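Local coordinates for protein acetyltransferase, GNAT family (Colwellia psychrerythraea, PDB 3IWG) that probably transfers an acyl group, most likely acetyl, from an acyl-CoA donor to an acceptor molecule, at residues K44-Y49 with S91-E96. Numbering follows the deposited sequence. Where two conformers were deposited one is given.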
loop_
_atom_site.group_PDB
_atom_site.type_symbol
_atom_site.label_atom_id
_atom_site.label_comp_id
_atom_site.label_asym_id
_atom_site.label_seq_id
_atom_site.Cartn_x
_atom_site.Cartn_y
_atom_site.Cartn_z
ATOM N N LYS A 44 9.446 -2.373 -17.242
ATOM C CA LYS A 44 10.844 -2.155 -17.614
ATOM C C LYS A 44 10.893 -1.008 -18.618
ATOM O O LYS A 44 10.055 -0.934 -19.504
ATOM C CB LYS A 44 11.450 -3.415 -18.242
ATOM C CG LYS A 44 11.330 -4.676 -17.393
ATOM C CD LYS A 44 12.331 -4.670 -16.214
ATOM C CE LYS A 44 12.280 -5.968 -15.401
ATOM N NZ LYS A 44 13.196 -5.898 -14.255
ATOM N N HIS A 45 11.866 -0.126 -18.481
ATOM C CA HIS A 45 11.937 1.044 -19.331
ATOM C C HIS A 45 13.137 1.034 -20.193
ATOM O O HIS A 45 14.176 0.601 -19.776
ATOM C CB HIS A 45 11.915 2.309 -18.514
ATOM C CG HIS A 45 10.572 2.604 -17.938
ATOM N ND1 HIS A 45 9.780 3.649 -18.375
ATOM C CD2 HIS A 45 9.881 1.996 -16.947
ATOM C CE1 HIS A 45 8.661 3.676 -17.671
ATOM N NE2 HIS A 45 8.693 2.683 -16.798
ATOM N N PHE A 46 12.983 1.486 -21.425
ATOM C CA PHE A 46 14.109 1.634 -22.322
ATOM C C PHE A 46 14.077 3.022 -22.892
ATOM O O PHE A 46 13.032 3.635 -23.047
ATOM C CB PHE A 46 14.104 0.592 -23.447
ATOM C CG PHE A 46 14.008 -0.805 -22.954
ATOM C CD1 PHE A 46 15.134 -1.561 -22.744
ATOM C CD2 PHE A 46 12.775 -1.356 -22.672
ATOM C CE1 PHE A 46 15.030 -2.853 -22.252
ATOM C CE2 PHE A 46 12.661 -2.644 -22.195
ATOM C CZ PHE A 46 13.779 -3.398 -21.985
ATOM N N GLY A 47 15.267 3.502 -23.174
ATOM C CA GLY A 47 15.478 4.792 -23.778
ATOM C C GLY A 47 16.050 4.621 -25.165
ATOM O O GLY A 47 16.708 3.611 -25.495
ATOM N N PHE A 48 15.743 5.633 -25.966
ATOM C CA PHE A 48 16.106 5.694 -27.342
ATOM C C PHE A 48 17.086 6.863 -27.450
ATOM O O PHE A 48 16.799 8.012 -27.067
ATOM C CB PHE A 48 14.870 5.941 -28.208
ATOM C CG PHE A 48 13.755 4.923 -28.028
ATOM C CD1 PHE A 48 14.028 3.558 -27.970
ATOM C CD2 PHE A 48 12.425 5.329 -27.977
ATOM C CE1 PHE A 48 12.997 2.613 -27.826
ATOM C CE2 PHE A 48 11.398 4.390 -27.850
ATOM C CZ PHE A 48 11.692 3.034 -27.779
ATOM N N TYR A 49 18.259 6.546 -27.970
ATOM C CA TYR A 49 19.394 7.437 -27.923
ATOM C C TYR A 49 19.850 7.691 -29.335
ATOM O O TYR A 49 20.205 6.765 -30.079
ATOM C CB TYR A 49 20.519 6.823 -27.110
ATOM C CG TYR A 49 20.254 6.782 -25.632
ATOM C CD1 TYR A 49 19.480 5.771 -25.070
ATOM C CD2 TYR A 49 20.770 7.755 -24.789
ATOM C CE1 TYR A 49 19.239 5.730 -23.692
ATOM C CE2 TYR A 49 20.543 7.720 -23.416
ATOM C CZ TYR A 49 19.782 6.703 -22.879
ATOM O OH TYR A 49 19.580 6.652 -21.527
ATOM N N SER A 91 15.082 -6.281 -31.439
ATOM C CA SER A 91 15.818 -5.463 -30.471
ATOM C C SER A 91 16.583 -6.382 -29.532
ATOM O O SER A 91 15.987 -7.100 -28.721
ATOM C CB SER A 91 14.901 -4.545 -29.650
ATOM O OG SER A 91 15.631 -3.833 -28.645
ATOM N N SER A 92 17.906 -6.350 -29.650
ATOM C CA SER A 92 18.780 -7.106 -28.773
ATOM C C SER A 92 18.379 -6.849 -27.317
ATOM O O SER A 92 18.115 -7.764 -26.538
ATOM C CB SER A 92 20.241 -6.673 -29.013
ATOM O OG SER A 92 20.456 -6.338 -30.383
ATOM N N VAL A 93 18.287 -5.570 -26.984
ATOM C CA VAL A 93 18.222 -5.142 -25.602
ATOM C C VAL A 93 16.804 -5.336 -25.045
ATOM O O VAL A 93 16.633 -5.927 -23.979
ATOM C CB VAL A 93 18.813 -3.696 -25.456
ATOM C CG1 VAL A 93 19.105 -3.065 -26.842
ATOM C CG2 VAL A 93 17.956 -2.809 -24.572
ATOM N N ILE A 94 15.793 -4.887 -25.790
ATOM C CA ILE A 94 14.398 -4.971 -25.340
ATOM C C ILE A 94 13.888 -6.404 -25.368
ATOM O O ILE A 94 13.103 -6.802 -24.509
ATOM C CB ILE A 94 13.445 -4.131 -26.208
ATOM C CG1 ILE A 94 13.777 -2.635 -26.091
ATOM C CG2 ILE A 94 12.004 -4.411 -25.816
ATOM C CD1 ILE A 94 13.039 -1.740 -27.114
ATOM N N GLY A 95 14.328 -7.160 -26.371
ATOM C CA GLY A 95 14.000 -8.573 -26.466
ATOM C C GLY A 95 12.638 -8.833 -27.076
ATOM O O GLY A 95 12.081 -7.998 -27.777
ATOM N N GLU A 96 12.104 -10.011 -26.802
ATOM C CA GLU A 96 10.863 -10.451 -27.428
ATOM C C GLU A 96 9.667 -9.733 -26.811
ATOM O O GLU A 96 9.358 -9.925 -25.653
ATOM C CB GLU A 96 10.724 -11.990 -27.341
ATOM C CG GLU A 96 9.288 -12.511 -27.174
ATOM C CD GLU A 96 9.001 -13.793 -27.963
ATOM O OE1 GLU A 96 9.856 -14.719 -27.947
ATOM O OE2 GLU A 96 7.914 -13.874 -28.594
#
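Strand 44-50 of the N-terminal GNAT domain packs one face against the loop that leads from helix 76-87 to strand 99-103, and the two meet mainly through apolar side chains, with no hydrogen bond between them. Ile94 lays CG1 over the face of the Phe46 ring, 3.7 Å from the ring centroid and only 12° off its normal, a CH-pi contact. Its chi1 of -64° sets CG1 beside the backbone N, and Ile94 CD1 ends at the edge of the Phe48 ring, 4.4 Å from Phe48 CE1. The beta-branched isoleucine suits this place: its longer branch (CG1-CD1) reaches both phenylalanines, while the shorter one (CG2) lies near Phe46 CE2. Val93 CG2 approaches the ring obliquely, 3.6 Å from Phe46 CD1.

In the GNAT fold, helices and connecting loops pack on a central beta-sheet; here Phe46 and Phe48, two apart on one strand, have their side chains on the same side. Phe46 points at the loop, and Phe48 brings only the end of its ring near Ile94. Phe48 also meets Leu82 and Ile86 of helix 76-87, and Ile86 touches Ile94, so helix and loop share one apolar patch. With an alanine in place of the Phe46 ring, Ile94 CG1 and Val93 CG2 would probably lose the flat surface they rest on, leaving a gap between strand and loop.

The turn that presents Val93 and Ile94 is held by Ser91, whose hydroxyl can accept a backbone N-H: Ser91 OG takes Ile94 N at 3.0 Å in an ST motif, and Ser91 O receives Gly95 N at 2.9 Å. Gly95 then leaves the turn with a phi of 82°, a backbone shape that glycine adopts readily.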